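Local coordinates for protein putative alpha-N-acetylgalactosaminidase (Bacillus halodurans C-125, PDB 3CC1) that probably hydrolyses terminal alpha-linked N-acetylgalactosamine residues from glycoconjugates, as a putative alpha-N-acetylgalactosaminidase of the alpha-galactosidase A family, at residues P219-I224 with P270-L275. Numbering follows the deposited sequence.
Sequences PGPAPI and PDCGML. Unlike the reference sequence in segment 270-275: G273 (reference Asp).
D271 is gripped through both of its backbone polar groups by the loop G220-A222. Its N donates to G220 O at 2.8 Å, the donor lying above the carbonyl plane, while its own carbonyl O receives A222 N at 2.9 Å; A222 N approaches almost head-on, with a C=O...N angle of 165°. The two bonds flank P221 and form a single parallel bridge between P221 and D271, the two chains running in broadly the same direction. P221 itself, which has no N-H, meets the other segment through its ring: CD sits 3.3 Å from D271 O and 3.7 Å from P270 CB, the two proline rings lying side by side. G220 O also takes a CA-H...O contact from P270 CA. At the other end, A222 CB presses against the peptide after C272.

The peptide before P221 is cis, as is the one before P223, beyond which the chain leaves the contact. On the partner side, with D271 CG placed opposite the backbone N (chi1 -170°) and beside the carbonyl carbon, OD1 accepts from G273 N at 3.1 Å, closing an Asx turn; the donor stands 50° out of the carboxylate plane. Further out, W260 of helix 247-262 donates its indole N-H to P219 O and packs on P221 and P270, and S313 OG bonds C272 N. Both loops belong to the family's TIM-barrel region, 219-224 following strand 214-216 of its parallel sheet.

Both hydrogen bonds across the contact join backbone groups, so the pairing probably depends on backbone conformation more than on side-chain charge. C272 O, which A222 CB meets at 3.4 Å, is buried by the contact with no polar partner in the model, probably at some energetic cost.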
ATOM      1  N   PRO A 219     -16.427 -15.782   7.297  1.00 26.41           N
ATOM      2  CA  PRO A 219     -16.197 -14.515   7.991  1.00 26.41           C
ATOM      3  C   PRO A 219     -14.891 -13.866   7.582  1.00 25.65           C
ATOM      4  O   PRO A 219     -14.628 -12.706   7.930  1.00 25.62           O
ATOM      5  CB  PRO A 219     -16.162 -14.936   9.474  1.00 26.82           C
ATOM      6  CG  PRO A 219     -15.642 -16.333   9.449  1.00 26.51           C
ATOM      7  CD  PRO A 219     -16.184 -16.950   8.159  1.00 26.86           C
ATOM      8  N   GLY A 220     -14.082 -14.598   6.837  1.00 24.64           N
ATOM      9  CA  GLY A 220     -12.708 -14.149   6.552  1.00 24.76           C
ATOM     10  C   GLY A 220     -11.801 -14.340   7.774  1.00 24.48           C
ATOM     11  O   GLY A 220     -12.237 -14.859   8.816  1.00 24.36           O
ATOM     12  N   PRO A 221     -10.533 -13.928   7.669  1.00 24.33           N
ATOM     13  CA  PRO A 221      -9.864 -13.221   6.573  1.00 24.22           C
ATOM     14  C   PRO A 221      -9.360 -14.091   5.400  1.00 25.07           C
ATOM     15  O   PRO A 221      -8.898 -13.540   4.394  1.00 26.13           O
ATOM     16  CB  PRO A 221      -8.682 -12.558   7.277  1.00 24.20           C
ATOM     17  CG  PRO A 221      -8.330 -13.500   8.357  1.00 23.62           C
ATOM     18  CD  PRO A 221      -9.642 -14.108   8.829  1.00 24.75           C
ATOM     19  N   ALA A 222      -9.422 -15.424   5.525  1.00 25.20           N
ATOM     20  CA  ALA A 222      -9.191 -16.315   4.413  1.00 25.70           C
ATOM     21  C   ALA A 222     -10.544 -16.702   3.853  1.00 26.00           C
ATOM     22  O   ALA A 222     -11.497 -16.861   4.598  1.00 26.16           O
ATOM     23  CB  ALA A 222      -8.400 -17.606   4.831  1.00 24.90           C
ATOM     24  N   PRO A 223     -10.650 -16.843   2.527  1.00 26.53           N
ATOM     25  CA  PRO A 223      -9.640 -16.636   1.492  1.00 26.61           C
ATOM     26  C   PRO A 223      -9.384 -15.177   1.220  1.00 26.27           C
ATOM     27  O   PRO A 223     -10.234 -14.301   1.495  1.00 25.87           O
ATOM     28  CB  PRO A 223     -10.249 -17.343   0.268  1.00 27.38           C
ATOM     29  CG  PRO A 223     -11.742 -17.136   0.488  1.00 26.98           C
ATOM     30  CD  PRO A 223     -11.903 -17.375   1.967  1.00 27.03           C
ATOM     31  N   ILE A 224      -8.180 -14.906   0.770  1.00 26.65           N
ATOM     32  CA  ILE A 224      -7.763 -13.536   0.444  1.00 28.63           C
ATOM     33  C   ILE A 224      -8.349 -13.176  -0.918  1.00 29.37           C
ATOM     34  O   ILE A 224      -8.188 -13.904  -1.887  1.00 30.00           O
ATOM     35  CB  ILE A 224      -6.195 -13.343   0.452  1.00 28.49           C
ATOM     36  CG1 ILE A 224      -5.570 -13.853   1.772  1.00 29.14           C
ATOM     37  CG2 ILE A 224      -5.838 -11.861   0.204  1.00 30.45           C
ATOM     38  CD1 ILE A 224      -4.044 -13.760   1.862  1.00 28.81           C
ATOM     39  N   PRO A 270     -12.181 -15.570  13.358  1.00 26.07           N
ATOM     40  CA  PRO A 270     -11.498 -15.398  12.084  1.00 26.80           C
ATOM     41  C   PRO A 270     -10.965 -16.730  11.562  1.00 27.72           C
ATOM     42  O   PRO A 270     -10.179 -17.429  12.247  1.00 30.89           O
ATOM     43  CB  PRO A 270     -10.338 -14.463  12.431  1.00 25.23           C
ATOM     44  CG  PRO A 270     -10.022 -14.857  13.910  1.00 26.41           C
ATOM     45  CD  PRO A 270     -11.337 -15.208  14.517  1.00 25.81           C
ATOM     46  N   ASP A 271     -11.353 -17.049  10.344  1.00 27.17           N
ATOM     47  CA  ASP A 271     -10.830 -18.204   9.678  1.00 27.79           C
ATOM     48  C   ASP A 271      -9.617 -17.856   8.826  1.00 26.19           C
ATOM     49  O   ASP A 271      -9.757 -17.220   7.783  1.00 24.31           O
ATOM     50  CB  ASP A 271     -11.909 -18.841   8.810  1.00 28.78           C
ATOM     51  CG  ASP A 271     -11.475 -20.217   8.271  1.00 35.41           C
ATOM     52  OD1 ASP A 271     -10.356 -20.707   8.628  1.00 39.04           O
ATOM     53  OD2 ASP A 271     -12.255 -20.814   7.489  1.00 42.19           O
ATOM     54  N   CYS A 272      -8.445 -18.321   9.266  1.00 25.11           N
ATOM     55  CA  CYS A 272      -7.179 -18.006   8.606  1.00 25.91           C
ATOM     56  C   CYS A 272      -6.815 -19.013   7.532  1.00 25.40           C
ATOM     57  O   CYS A 272      -5.910 -18.796   6.733  1.00 25.33           O
ATOM     58  CB  CYS A 272      -6.050 -17.907   9.628  1.00 25.84           C
ATOM     59  SG  CYS A 272      -6.277 -16.478  10.721  1.00 30.73           S
ATOM     60  N   GLY A 273      -7.549 -20.112   7.514  1.00 25.01           N
ATOM     61  CA  GLY A 273      -7.336 -21.138   6.546  1.00 24.27           C
ATOM     62  C   GLY A 273      -6.998 -22.500   7.125  1.00 24.28           C
ATOM     63  O   GLY A 273      -6.553 -22.648   8.257  1.00 24.00           O
HETATM   64  N   MSE A 274      -7.178 -23.517   6.305  1.00 23.20           N
HETATM   65  CA  MSE A 274      -6.838 -24.864   6.729  1.00 23.23           C
HETATM   66  C   MSE A 274      -5.313 -24.973   6.850  1.00 23.07           C
HETATM   67  O   MSE A 274      -4.572 -24.202   6.225  1.00 22.65           O
HETATM   68  CB  MSE A 274      -7.470 -25.869   5.780  1.00 24.35           C
HETATM   69  CG  MSE A 274      -9.061 -25.928   5.930  1.00 28.39           C
HETATM   70 SE   MSE A 274      -9.719 -26.858   4.445  0.75 38.50          SE
HETATM   71  CE  MSE A 274      -8.891 -26.101   2.857  1.00 37.26           C
ATOM     72  N   LEU A 275      -4.856 -25.860   7.728  1.00 22.75           N
ATOM     73  CA  LEU A 275      -3.404 -26.043   7.985  1.00 22.70           C
ATOM     74  C   LEU A 275      -2.731 -26.969   6.962  1.00 22.56           C
ATOM     75  O   LEU A 275      -2.955 -28.180   6.997  1.00 21.55           O
ATOM     76  CB  LEU A 275      -3.162 -26.579   9.404  1.00 23.41           C
ATOM     77  CG  LEU A 275      -4.026 -25.931  10.503  1.00 23.09           C
ATOM     78  CD1 LEU A 275      -3.882 -26.709  11.859  1.00 24.26           C
ATOM     79  CD2 LEU A 275      -3.677 -24.414  10.616  1.00 22.37           C
TER